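Local coordinates for protein probable transcriptional regulator (Pseudomonas aeruginosa PAO1, PDB 2GEN) that probably binds operator DNA as a dimeric TetR-family transcriptional regulator, with a helix-turn-helix DNA-binding motif in each subunit, at residues Lys9-Leu13 and Leu44-Phe48; Leu17-Ser21 and Asp100-Phe104; His55-Tyr59 and Ser108-Val112; Gly143-Met148 and Trp189-Ala194. All coordinates share one frame; numbering follows the deposited sequence.

Contact 1: residues Lys9-Leu13 and Leu44-Phe48; sequences KDEIL and LYHHF
Ile-12 reaches from the helix 9-23 toward the last turn of the helix 41-47, where its two branches part, CG2 toward Leu-44 and Phe-48, CD1 toward His-47. Its CB lies near CE2 of Phe-48. From there CG2, set anti to the backbone N, enters the corner between two side chains: it stands 3.5 Å from CD2 of Leu-44 and meets the edge of the Phe-48 ring close to its plane, 3.9 Å from CE2. The other branch leads through CG1, which passes Leu-44 CD2, to CD1, whose methyl ends 3.4 Å from CD2 of His-47. A beta-branched residue suits this place because it can fill two directions at once.

Phe-48, the first residue beyond the helix, pushes its ring between Lys-9 and Leu-13, one turn apart. Its CZ is 3.4 Å from CB of Lys-9, while CE2 approaches CD2 of Leu-13 at 3.8 Å. At the ring edge, in plane, lies the carbonyl O of Lys-9, which already accepts the helical bond from Leu-13 N. The chain of Lys-9 bends at chi3 (-67°), and its CG and CD run past His-47 and Phe-48, so that a long residue gives apolar cover near the surface while its NZ stays 6.1 Å from ND1 of His-47.

No hydrogen bond joins the two segments; the contact rests mainly on apolar packing. It packs the helix 41-47, probably the recognition helix as in other TetR-family proteins, against the first helix, while Leu-44 also packs on the helix 30-37 and Phe-48 and Leu-13 on the helix 51-76.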
loop_
_atom_site.group_PDB
_atom_site.type_symbol
_atom_site.label_atom_id
_atom_site.label_comp_id
_atom_site.label_asym_id
_atom_site.label_seq_id
_atom_site.Cartn_x
_atom_site.Cartn_y
_atom_site.Cartn_z
ATOM N N LYS A 9 -10.982 -3.981 -27.866
ATOM C CA LYS A 9 -9.836 -3.665 -27.033
ATOM C C LYS A 9 -9.950 -4.217 -25.611
ATOM O O LYS A 9 -8.961 -4.655 -25.036
ATOM C CB LYS A 9 -9.640 -2.154 -27.019
ATOM C CG LYS A 9 -9.568 -1.568 -28.421
ATOM C CD LYS A 9 -8.762 -0.285 -28.492
ATOM C CE LYS A 9 -9.425 0.860 -27.751
ATOM N NZ LYS A 9 -8.909 2.157 -28.287
ATOM N N ASP A 10 -11.164 -4.191 -25.055
ATOM C CA ASP A 10 -11.424 -4.686 -23.701
ATOM C C ASP A 10 -11.102 -6.167 -23.616
ATOM O O ASP A 10 -10.547 -6.629 -22.619
ATOM C CB ASP A 10 -12.894 -4.483 -23.321
ATOM C CG ASP A 10 -13.235 -3.041 -23.028
ATOM O OD1 ASP A 10 -12.339 -2.159 -23.040
ATOM O OD2 ASP A 10 -14.429 -2.788 -22.790
ATOM N N GLU A 11 -11.490 -6.891 -24.667
ATOM C CA GLU A 11 -11.265 -8.341 -24.796
ATOM C C GLU A 11 -9.766 -8.654 -24.811
ATOM O O GLU A 11 -9.300 -9.601 -24.163
ATOM C CB GLU A 11 -11.946 -8.845 -26.084
ATOM C CG GLU A 11 -12.435 -10.300 -26.038
ATOM C CD GLU A 11 -13.555 -10.605 -27.054
ATOM O OE1 GLU A 11 -13.708 -9.845 -28.045
ATOM O OE2 GLU A 11 -14.286 -11.618 -26.856
ATOM N N ILE A 12 -9.016 -7.842 -25.550
ATOM C CA ILE A 12 -7.555 -7.959 -25.619
ATOM C C ILE A 12 -6.890 -7.692 -24.255
ATOM O O ILE A 12 -6.032 -8.464 -23.800
ATOM C CB ILE A 12 -6.977 -7.043 -26.719
ATOM C CG1 ILE A 12 -7.360 -7.610 -28.104
ATOM C CG2 ILE A 12 -5.474 -6.869 -26.551
ATOM C CD1 ILE A 12 -7.255 -6.601 -29.235
ATOM N N LEU A 13 -7.306 -6.621 -23.578
ATOM C CA LEU A 13 -6.786 -6.361 -22.231
ATOM C C LEU A 13 -7.083 -7.481 -21.231
ATOM O O LEU A 13 -6.240 -7.810 -20.399
ATOM C CB LEU A 13 -7.272 -5.006 -21.702
ATOM C CG LEU A 13 -6.785 -3.814 -22.518
ATOM C CD1 LEU A 13 -7.327 -2.539 -21.904
ATOM C CD2 LEU A 13 -5.214 -3.766 -22.556
ATOM N N LEU A 44 -3.200 -6.706 -32.561
ATOM C CA LEU A 44 -2.713 -6.272 -31.259
ATOM C C LEU A 44 -1.927 -4.974 -31.377
ATOM O O LEU A 44 -2.019 -4.089 -30.520
ATOM C CB LEU A 44 -1.849 -7.361 -30.623
ATOM C CG LEU A 44 -2.521 -8.666 -30.184
ATOM C CD1 LEU A 44 -1.501 -9.662 -29.641
ATOM C CD2 LEU A 44 -3.583 -8.382 -29.110
ATOM N N TYR A 45 -1.156 -4.849 -32.453
ATOM C CA TYR A 45 -0.425 -3.625 -32.708
ATOM C C TYR A 45 -1.353 -2.492 -33.174
ATOM O O TYR A 45 -1.135 -1.328 -32.818
ATOM C CB TYR A 45 0.725 -3.875 -33.710
ATOM C CG TYR A 45 2.046 -4.235 -33.054
ATOM C CD1 TYR A 45 2.325 -5.552 -32.675
ATOM C CD2 TYR A 45 3.005 -3.256 -32.794
ATOM C CE1 TYR A 45 3.546 -5.888 -32.061
ATOM C CE2 TYR A 45 4.226 -3.577 -32.194
ATOM C CZ TYR A 45 4.492 -4.904 -31.836
ATOM O OH TYR A 45 5.704 -5.211 -31.236
ATOM N N HIS A 46 -2.379 -2.825 -33.963
ATOM C CA HIS A 46 -3.293 -1.804 -34.482
ATOM C C HIS A 46 -4.090 -1.154 -33.353
ATOM O O HIS A 46 -4.146 0.076 -33.253
ATOM C CB HIS A 46 -4.241 -2.363 -35.551
ATOM C CG HIS A 46 -5.084 -1.309 -36.203
ATOM N ND1 HIS A 46 -6.441 -1.198 -35.984
ATOM C CD2 HIS A 46 -4.757 -0.300 -37.048
ATOM C CE1 HIS A 46 -6.916 -0.175 -36.676
ATOM N NE2 HIS A 46 -5.916 0.390 -37.325
ATOM N N HIS A 47 -4.682 -1.993 -32.507
ATOM C CA HIS A 47 -5.452 -1.526 -31.350
ATOM C C HIS A 47 -4.562 -0.837 -30.333
ATOM O O HIS A 47 -4.878 0.272 -29.878
ATOM C CB HIS A 47 -6.202 -2.680 -30.696
ATOM C CG HIS A 47 -7.258 -3.281 -31.565
ATOM N ND1 HIS A 47 -8.294 -2.542 -32.098
ATOM C CD2 HIS A 47 -7.441 -4.552 -31.996
ATOM C CE1 HIS A 47 -9.071 -3.336 -32.816
ATOM N NE2 HIS A 47 -8.577 -4.559 -32.767
ATOM N N PHE A 48 -3.447 -1.477 -29.985
ATOM C CA PHE A 48 -2.548 -0.948 -28.973
ATOM C C PHE A 48 -1.094 -0.795 -29.434
ATOM O O PHE A 48 -0.653 0.320 -29.696
ATOM C CB PHE A 48 -2.607 -1.803 -27.697
ATOM C CG PHE A 48 -3.960 -1.816 -27.026
ATOM C CD1 PHE A 48 -4.535 -0.635 -26.554
ATOM C CD2 PHE A 48 -4.654 -3.013 -26.852
ATOM C CE1 PHE A 48 -5.777 -0.645 -25.915
ATOM C CE2 PHE A 48 -5.901 -3.031 -26.210
ATOM C CZ PHE A 48 -6.460 -1.843 -25.751
#

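Contact 2: residues Leu17-Ser21 and Asp100-Phe104; sequences LACFS and DWARF
Leu-17 drives its forked end at the backbone of the helix 99-114, and the two methyls part over neighbouring residues. CD2 lies 3.7 Å from CB of Trp-101, and CD1 rests 3.7 Å from the carbonyl O of Asp-100 and also touches CB of Phe-104 at 4.0 Å. The chi1 of 171° turns CG away from the backbone N and carries the fork across. Next to it, the rings of Phe-20 and Phe-104 are nearly parallel, 12° apart, but displaced until little of one ring faces the other; CD2 of Phe-20 meets CE1 of Phe-104 at 3.6 Å.

Toward the surface the chemistry turns polar. Ser-21 OG stands 3.4 Å from CB of Asp-100, and a water bridges the helices by donating both to that OG and to the carbonyl O of Asp-100. A short hydroxyl suits this exposed position: it accepts from the water and donates to its own helix.

The helices, whose segments cross at 69°, join the DNA-binding head of a TetR-type regulator to its larger helical domain: the helix 9-23 opens the head, and the helix 99-114 belongs to the body.

A second shell sets these groups in place. Ser-21 OG donates to Leu-17 O at 2.8 Å from above the carbonyl plane, sharing that oxygen with its own backbone N. Asp-100 OD1 forms a salt bridge with Arg-103 NH1, although the hydrogen bond within it is weak in angle. Leu-58 packs against Leu-17, Phe-20 and Phe-104, and its carbonyl O takes the indole N-H of Trp-101.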
loop_
_atom_site.group_PDB
_atom_site.type_symbol
_atom_site.label_atom_id
_atom_site.label_comp_id
_atom_site.label_asym_id
_atom_site.label_seq_id
_atom_site.Cartn_x
_atom_site.Cartn_y
_atom_site.Cartn_z
ATOM N N LEU A 17 -4.334 -9.643 -19.204
ATOM C CA LEU A 17 -4.384 -9.849 -17.768
ATOM C C LEU A 17 -4.307 -11.343 -17.388
ATOM O O LEU A 17 -3.566 -11.705 -16.479
ATOM C CB LEU A 17 -5.642 -9.187 -17.178
ATOM C CG LEU A 17 -5.932 -9.494 -15.708
ATOM C CD1 LEU A 17 -4.823 -8.945 -14.767
ATOM C CD2 LEU A 17 -7.283 -8.884 -15.359
ATOM N N ALA A 18 -5.071 -12.194 -18.068
ATOM C CA ALA A 18 -5.062 -13.627 -17.782
ATOM C C ALA A 18 -3.645 -14.206 -17.952
ATOM O O ALA A 18 -3.176 -14.965 -17.097
ATOM C CB ALA A 18 -6.049 -14.339 -18.702
ATOM N N CYS A 19 -2.963 -13.798 -19.028
ATOM C CA CYS A 19 -1.580 -14.235 -19.287
ATOM C C CYS A 19 -0.648 -13.765 -18.186
ATOM O O CYS A 19 0.102 -14.561 -17.627
ATOM C CB CYS A 19 -1.079 -13.720 -20.648
ATOM S SG CYS A 19 -1.900 -14.410 -22.091
ATOM N N PHE A 20 -0.714 -12.469 -17.860
ATOM C CA PHE A 20 0.138 -11.876 -16.832
ATOM C C PHE A 20 -0.019 -12.556 -15.477
ATOM O O PHE A 20 0.955 -12.739 -14.755
ATOM C CB PHE A 20 -0.153 -10.376 -16.661
ATOM C CG PHE A 20 0.248 -9.516 -17.824
ATOM C CD1 PHE A 20 1.184 -9.939 -18.759
ATOM C CD2 PHE A 20 -0.292 -8.241 -17.950
ATOM C CE1 PHE A 20 1.551 -9.119 -19.824
ATOM C CE2 PHE A 20 0.059 -7.402 -18.990
ATOM C CZ PHE A 20 1.006 -7.842 -19.952
ATOM N N SER A 21 -1.258 -12.912 -15.139
ATOM C CA SER A 21 -1.591 -13.504 -13.841
ATOM C C SER A 21 -1.072 -14.928 -13.739
ATOM O O SER A 21 -0.568 -15.323 -12.703
ATOM C CB SER A 21 -3.107 -13.487 -13.614
ATOM O OG SER A 21 -3.586 -12.158 -13.720
ATOM N N ASP A 100 -7.472 -10.466 -9.839
ATOM C CA ASP A 100 -6.217 -10.475 -10.604
ATOM C C ASP A 100 -5.869 -9.069 -11.127
ATOM O O ASP A 100 -4.707 -8.632 -11.077
ATOM C CB ASP A 100 -6.254 -11.498 -11.755
ATOM C CG ASP A 100 -6.152 -12.948 -11.271
ATOM O OD1 ASP A 100 -5.570 -13.226 -10.196
ATOM O OD2 ASP A 100 -6.665 -13.807 -12.017
ATOM N N TRP A 101 -6.871 -8.355 -11.629
ATOM C CA TRP A 101 -6.653 -6.989 -12.064
ATOM C C TRP A 101 -6.196 -6.109 -10.900
ATOM O O TRP A 101 -5.278 -5.295 -11.052
ATOM C CB TRP A 101 -7.921 -6.438 -12.710
ATOM C CG TRP A 101 -7.701 -5.419 -13.768
ATOM C CD1 TRP A 101 -6.547 -4.729 -14.043
ATOM C CD2 TRP A 101 -8.687 -4.939 -14.678
ATOM N NE1 TRP A 101 -6.761 -3.867 -15.093
ATOM C CE2 TRP A 101 -8.063 -3.975 -15.508
ATOM C CE3 TRP A 101 -10.046 -5.246 -14.893
ATOM C CZ2 TRP A 101 -8.735 -3.318 -16.536
ATOM C CZ3 TRP A 101 -10.733 -4.592 -15.923
ATOM C CH2 TRP A 101 -10.071 -3.622 -16.738
ATOM N N ALA A 102 -6.806 -6.269 -9.720
ATOM C CA ALA A 102 -6.364 -5.481 -8.535
ATOM C C ALA A 102 -4.892 -5.772 -8.206
ATOM O O ALA A 102 -4.094 -4.847 -7.972
ATOM C CB ALA A 102 -7.253 -5.780 -7.305
ATOM N N ARG A 103 -4.537 -7.060 -8.171
ATOM C CA ARG A 103 -3.151 -7.453 -7.893
ATOM C C ARG A 103 -2.215 -6.781 -8.891
ATOM O O ARG A 103 -1.177 -6.226 -8.514
ATOM C CB ARG A 103 -3.025 -8.966 -7.962
ATOM C CG ARG A 103 -1.925 -9.499 -7.114
ATOM C CD ARG A 103 -1.947 -11.029 -7.176
ATOM N NE ARG A 103 -2.966 -11.561 -6.275
ATOM C CZ ARG A 103 -4.120 -12.093 -6.650
ATOM N NH1 ARG A 103 -4.428 -12.179 -7.932
ATOM N NH2 ARG A 103 -4.977 -12.537 -5.728
ATOM N N PHE A 104 -2.605 -6.811 -10.165
ATOM C CA PHE A 104 -1.781 -6.267 -11.236
ATOM C C PHE A 104 -1.563 -4.776 -10.999
ATOM O O PHE A 104 -0.424 -4.294 -11.035
ATOM C CB PHE A 104 -2.440 -6.499 -12.600
ATOM C CG PHE A 104 -1.731 -5.817 -13.733
ATOM C CD1 PHE A 104 -0.602 -6.421 -14.335
ATOM C CD2 PHE A 104 -2.185 -4.592 -14.222
ATOM C CE1 PHE A 104 0.068 -5.790 -15.374
ATOM C CE2 PHE A 104 -1.529 -3.943 -15.282
ATOM C CZ PHE A 104 -0.380 -4.567 -15.863
HETATM O O HOH W 1 -2.691 -10.376 -11.868
#

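Contact 3: residues His55-Tyr59 and Ser108-Val112; sequences HGELY and SRGRV
The helical segments 55-59 and 108-112 run at 124° with axes 9.9 Å apart, and the backbones come nearest at Gly-56 and Val-112, whose CA atoms are 5.4 Å apart. With no side chain at Gly-56, the CA itself meets CG2 of Val-112, 4.0 Å away. The same methyl stands 3.6 Å from CB of Tyr-59.

His-55 carries the guanidinium of Arg-111 flat on one face of its imidazole, the planes 29° apart and NE offset toward the rim. The extended arginine chain lays its CD 3.7 Å from CE1 of His-55. Salt bridges to Glu-52 and Asp-26 hold the guanidinium, and would partly balance its charge beside the histidine.

The long helix 51-76 leads from the DNA-binding head into the larger helical domain, which in TetR relatives usually binds the effector, and leans on the helix 99-114 where that helix is kinked.

Water fills in for direct polar bonds. One water lies in plane at the edge of the His-55 ring, 2.7 Å from NE2, and donates to OG of Ser-108, whose hydroxyl also bonds to the carbonyl O of Phe-104. A second water links Tyr-59 OH to Arg-109 NE, from which it accepts at 3.3 Å. The tyrosine ring is turned 90° to the Arg-109 guanidinium, which is salt-bridged to Glu-113 and hydrogen-bonded to Asn-125; the tyrosine OH lies against the arginine chain, 3.0 Å from CG.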
loop_
_atom_site.group_PDB
_atom_site.type_symbol
_atom_site.label_atom_id
_atom_site.label_comp_id
_atom_site.label_asym_id
_atom_site.label_seq_id
_atom_site.Cartn_x
_atom_site.Cartn_y
_atom_site.Cartn_z
ATOM N N HIS A 55 0.558 -3.659 -21.517
ATOM C CA HIS A 55 0.757 -3.610 -20.060
ATOM C C HIS A 55 0.295 -2.269 -19.446
ATOM O O HIS A 55 -0.479 -2.254 -18.468
ATOM C CB HIS A 55 2.232 -3.886 -19.758
ATOM C CG HIS A 55 2.591 -3.849 -18.311
ATOM N ND1 HIS A 55 2.908 -2.683 -17.652
ATOM C CD2 HIS A 55 2.728 -4.843 -17.406
ATOM C CE1 HIS A 55 3.211 -2.955 -16.399
ATOM N NE2 HIS A 55 3.105 -4.260 -16.222
ATOM N N GLY A 56 0.741 -1.155 -20.019
ATOM C CA GLY A 56 0.322 0.175 -19.544
ATOM C C GLY A 56 -1.161 0.461 -19.790
ATOM O O GLY A 56 -1.831 1.082 -18.952
ATOM N N GLU A 57 -1.695 0.013 -20.924
ATOM C CA GLU A 57 -3.121 0.212 -21.213
ATOM C C GLU A 57 -3.974 -0.592 -20.221
ATOM O O GLU A 57 -5.044 -0.103 -19.778
ATOM C CB GLU A 57 -3.480 -0.143 -22.660
ATOM C CG GLU A 57 -2.785 0.752 -23.737
ATOM C CD GLU A 57 -3.401 2.138 -23.892
ATOM O OE1 GLU A 57 -4.336 2.513 -23.125
ATOM O OE2 GLU A 57 -2.944 2.887 -24.786
ATOM N N LEU A 58 -3.511 -1.793 -19.872
ATOM C CA LEU A 58 -4.195 -2.609 -18.855
ATOM C C LEU A 58 -4.253 -1.861 -17.507
ATOM O O LEU A 58 -5.302 -1.842 -16.803
ATOM C CB LEU A 58 -3.513 -3.982 -18.709
ATOM C CG LEU A 58 -4.079 -4.948 -17.640
ATOM C CD1 LEU A 58 -5.563 -5.268 -17.923
ATOM C CD2 LEU A 58 -3.240 -6.236 -17.504
ATOM N N TYR A 59 -3.131 -1.234 -17.156
ATOM C CA TYR A 59 -3.044 -0.442 -15.929
ATOM C C TYR A 59 -4.041 0.713 -15.979
ATOM O O TYR A 59 -4.877 0.896 -15.053
ATOM C CB TYR A 59 -1.612 0.087 -15.695
ATOM C CG TYR A 59 -1.501 0.789 -14.373
ATOM C CD1 TYR A 59 -1.214 0.081 -13.207
ATOM C CD2 TYR A 59 -1.729 2.162 -14.284
ATOM C CE1 TYR A 59 -1.146 0.762 -11.960
ATOM C CE2 TYR A 59 -1.663 2.830 -13.072
ATOM C CZ TYR A 59 -1.381 2.147 -11.930
ATOM O OH TYR A 59 -1.368 2.855 -10.743
ATOM N N SER A 108 2.148 -2.653 -10.389
ATOM C CA SER A 108 2.593 -2.188 -11.708
ATOM C C SER A 108 2.760 -0.674 -11.914
ATOM O O SER A 108 3.161 -0.245 -12.998
ATOM C CB SER A 108 1.662 -2.738 -12.794
ATOM O OG SER A 108 1.649 -4.154 -12.767
ATOM N N ARG A 109 2.434 0.139 -10.915
ATOM C CA ARG A 109 2.427 1.587 -11.155
ATOM C C ARG A 109 3.803 2.118 -11.575
ATOM O O ARG A 109 3.906 2.848 -12.556
ATOM C CB ARG A 109 1.922 2.364 -9.944
ATOM C CG ARG A 109 1.470 3.754 -10.313
ATOM C CD ARG A 109 1.254 4.648 -9.105
ATOM N NE ARG A 109 0.866 5.995 -9.521
ATOM C CZ ARG A 109 1.723 6.933 -9.917
ATOM N NH1 ARG A 109 3.031 6.676 -9.953
ATOM N NH2 ARG A 109 1.287 8.131 -10.287
ATOM N N GLY A 110 4.840 1.737 -10.830
ATOM C CA GLY A 110 6.218 2.196 -11.084
ATOM C C GLY A 110 6.633 1.975 -12.523
ATOM O O GLY A 110 7.141 2.895 -13.209
ATOM N N ARG A 111 6.383 0.755 -12.987
ATOM C CA ARG A 111 6.688 0.362 -14.345
ATOM C C ARG A 111 5.969 1.239 -15.377
ATOM O O ARG A 111 6.577 1.705 -16.328
ATOM C CB ARG A 111 6.385 -1.122 -14.527
ATOM C CG ARG A 111 6.775 -1.664 -15.889
ATOM C CD ARG A 111 6.853 -3.162 -15.889
ATOM N NE ARG A 111 6.984 -3.692 -17.248
ATOM C CZ ARG A 111 7.420 -4.918 -17.524
ATOM N NH1 ARG A 111 7.777 -5.724 -16.537
ATOM N NH2 ARG A 111 7.504 -5.333 -18.785
ATOM N N VAL A 112 4.674 1.501 -15.173
ATOM C CA VAL A 112 3.912 2.312 -16.117
ATOM C C VAL A 112 4.345 3.792 -16.103
ATOM O O VAL A 112 4.396 4.436 -17.149
ATOM C CB VAL A 112 2.378 2.220 -15.824
ATOM C CG1 VAL A 112 1.576 3.161 -16.761
ATOM C CG2 VAL A 112 1.931 0.805 -15.967
HETATM O O HOH W 2 3.835 -5.232 -13.756
HETATM O O HOH W 3 -2.267 5.515 -10.351
#

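Contact 4: residues Gly143-Met148 and Trp189-Ala194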
loop_
_atom_site.group_PDB
_atom_site.type_symbol
_atom_site.label_atom_id
_atom_site.label_comp_id
_atom_site.label_asym_id
_atom_site.label_seq_id
_atom_site.Cartn_x
_atom_site.Cartn_y
_atom_site.Cartn_z
ATOM N N GLY A 143 -19.135 22.182 6.599
ATOM C CA GLY A 143 -18.586 21.823 7.904
ATOM C C GLY A 143 -18.974 20.403 8.278
ATOM O O GLY A 143 -19.059 20.064 9.483
ATOM N N LEU A 144 -19.231 19.567 7.270
ATOM C CA LEU A 144 -19.716 18.191 7.557
ATOM C C LEU A 144 -18.596 17.240 7.933
ATOM O O LEU A 144 -18.875 16.124 8.413
ATOM C CB LEU A 144 -20.526 17.628 6.386
ATOM C CG LEU A 144 -21.807 18.442 6.110
ATOM C CD1 LEU A 144 -22.565 17.775 4.997
ATOM C CD2 LEU A 144 -22.721 18.642 7.332
ATOM N N PHE A 145 -17.357 17.674 7.725
ATOM C CA PHE A 145 -16.206 16.818 7.974
ATOM C C PHE A 145 -15.323 17.397 9.067
ATOM O O PHE A 145 -15.192 18.648 9.211
ATOM C CB PHE A 145 -15.311 16.657 6.743
ATOM C CG PHE A 145 -16.024 16.134 5.505
ATOM C CD1 PHE A 145 -16.758 14.929 5.556
ATOM C CD2 PHE A 145 -15.871 16.760 4.303
ATOM C CE1 PHE A 145 -17.398 14.447 4.401
ATOM C CE2 PHE A 145 -16.502 16.260 3.131
ATOM C CZ PHE A 145 -17.234 15.120 3.185
ATOM N N ARG A 146 -14.648 16.501 9.774
ATOM C CA ARG A 146 -13.587 16.937 10.678
ATOM C C ARG A 146 -12.451 17.611 9.879
ATOM O O ARG A 146 -12.132 17.223 8.735
ATOM C CB ARG A 146 -13.133 15.754 11.552
ATOM C CG ARG A 146 -11.895 15.068 11.088
ATOM C CD ARG A 146 -11.376 13.999 12.119
ATOM N NE ARG A 146 -10.369 14.588 13.001
ATOM C CZ ARG A 146 -9.965 14.094 14.176
ATOM N NH1 ARG A 146 -10.484 12.958 14.680
ATOM N NH2 ARG A 146 -9.031 14.762 14.854
ATOM N N GLU A 147 -11.838 18.639 10.462
ATOM C CA GLU A 147 -10.814 19.433 9.742
ATOM C C GLU A 147 -9.536 18.627 9.523
ATOM O O GLU A 147 -8.956 18.101 10.480
ATOM C CB GLU A 147 -10.465 20.739 10.492
ATOM C CG GLU A 147 -11.669 21.536 11.056
ATOM C CD GLU A 147 -11.310 22.993 11.390
ATOM O OE1 GLU A 147 -10.210 23.236 11.962
ATOM O OE2 GLU A 147 -12.124 23.902 11.061
HETATM N N MSE A 148 -9.125 18.514 8.269
HETATM C CA MSE A 148 -7.868 17.897 7.895
HETATM C C MSE A 148 -7.479 18.277 6.470
HETATM O O MSE A 148 -8.368 18.634 5.664
HETATM C CB MSE A 148 -7.930 16.356 8.077
HETATM C CG MSE A 148 -8.692 15.653 7.058
HETATM SE SE MSE A 148 -8.888 13.713 7.589
HETATM C CE MSE A 148 -10.342 13.816 8.678
ATOM N N TRP A 189 -16.707 6.785 7.026
ATOM C CA TRP A 189 -17.657 7.897 7.332
ATOM C C TRP A 189 -17.431 8.355 8.762
ATOM O O TRP A 189 -17.230 9.546 9.045
ATOM C CB TRP A 189 -19.103 7.451 7.138
ATOM C CG TRP A 189 -20.099 8.429 7.613
ATOM C CD1 TRP A 189 -21.114 8.177 8.491
ATOM C CD2 TRP A 189 -20.189 9.827 7.279
ATOM N NE1 TRP A 189 -21.863 9.321 8.726
ATOM C CE2 TRP A 189 -21.318 10.347 7.990
ATOM C CE3 TRP A 189 -19.469 10.682 6.432
ATOM C CZ2 TRP A 189 -21.720 11.684 7.895
ATOM C CZ3 TRP A 189 -19.896 12.028 6.353
ATOM C CH2 TRP A 189 -20.991 12.506 7.082
ATOM N N ASP A 190 -17.414 7.399 9.708
ATOM C CA ASP A 190 -17.196 7.806 11.092
ATOM C C ASP A 190 -15.851 8.504 11.368
ATOM O O ASP A 190 -15.772 9.367 12.282
ATOM C CB ASP A 190 -17.402 6.590 12.027
ATOM C CG ASP A 190 -18.837 6.256 12.188
ATOM O OD1 ASP A 190 -19.703 7.160 12.118
ATOM O OD2 ASP A 190 -19.133 5.065 12.459
ATOM N N SER A 191 -14.831 8.176 10.571
ATOM C CA SER A 191 -13.500 8.711 10.743
ATOM C C SER A 191 -13.427 10.145 10.259
ATOM O O SER A 191 -12.682 10.925 10.825
ATOM C CB SER A 191 -12.452 7.896 10.013
ATOM O OG SER A 191 -12.385 6.604 10.588
ATOM N N VAL A 192 -14.198 10.487 9.219
ATOM C CA VAL A 192 -14.044 11.838 8.642
ATOM C C VAL A 192 -15.196 12.764 8.968
ATOM O O VAL A 192 -15.049 13.995 8.766
ATOM C CB VAL A 192 -13.828 11.833 7.104
ATOM C CG1 VAL A 192 -12.519 11.155 6.710
ATOM C CG2 VAL A 192 -15.029 11.164 6.407
ATOM N N ARG A 193 -16.308 12.254 9.470
ATOM C CA ARG A 193 -17.442 13.143 9.752
ATOM C C ARG A 193 -17.152 14.091 10.939
ATOM O O ARG A 193 -16.328 13.775 11.815
ATOM C CB ARG A 193 -18.740 12.385 9.948
ATOM C CG ARG A 193 -18.798 11.579 11.237
ATOM C CD ARG A 193 -20.033 10.742 11.169
ATOM N NE ARG A 193 -20.167 9.930 12.375
ATOM C CZ ARG A 193 -20.784 10.336 13.483
ATOM N NH1 ARG A 193 -21.329 11.556 13.552
ATOM N NH2 ARG A 193 -20.841 9.530 14.538
ATOM N N ALA A 194 -17.769 15.275 10.901
ATOM C CA ALA A 194 -17.673 16.256 12.003
ATOM C C ALA A 194 -18.140 15.658 13.338
ATOM O O ALA A 194 -19.061 14.853 13.372
ATOM C CB ALA A 194 -18.513 17.486 11.667
HETATM O O HOH W 4 -11.968 10.845 13.688
#
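Phe-145 and Trp-189 meet at their edges, CE1 of the phenylalanine lying 4.0 Å from CZ3 of the indole and in its plane. One face of the indole is taken by CD of Arg-193, 3.3 Å above the plane and offset toward the rim. Near the plane of the Phe-145 ring, at its edge, sits the carbonyl O of Val-192. The guanidinium of Arg-193 is held in turn by Asp-190, whose OD1 receives NE at 2.8 Å through its anti lone pair.

Two backbone bonds pin the loop to the helix end. Arg-146 N donates to Val-192 O at 2.7 Å, and Ala-194 N to Leu-144 O at 2.9 Å with an angle of 164°. Together they make Phe-145 and Arg-193 the non-hydrogen-bonded pair of a single antiparallel bridge. The small Ala-194 lets its CB approach Gly-143 O, where the glycine's positive phi closes a Schellman motif.

Further along the loop, the selenomethionine at Met-148 touches CG1 of Val-192 with CE at 4.0 Å; a bend at chi3 (85°) brings the methyl there. A water in the guanidinium plane links Arg-146 NH1 to the carbonyl O of Ser-191.

Ser-191 OG hydrogen-bonds to Ser-191 OG of the second subunit, and Met-148 packs on Leu-183 of that subunit. The contact thus ties the loop between the helices 118-141 and 150-169 to the C-terminal helix at the dimer interface, which TetR-family proteins typically build from their last helices.

Overall arrangement
Contacts 2 and 3 are buried, their centres 11 Å apart, and both press on the helix 99-114, one from the first helix and the other from the helix 51-76. Contact 1 shares the helix 9-23 with contact 2 but lies partly buried in the DNA-binding head, and its chemistry is mostly apolar, without a hydrogen bond across; it touches contact 3 where Phe-48 packs on Glu-57. Contacts 2 and 3 add waters and charged groups to their aromatic packing. Contact 4 lies on the other side of the chain's centre, about 21 Å from contacts 2 and 3 at the nearest atoms, and relies on backbone hydrogen bonds where a loop meets the dimer-forming end.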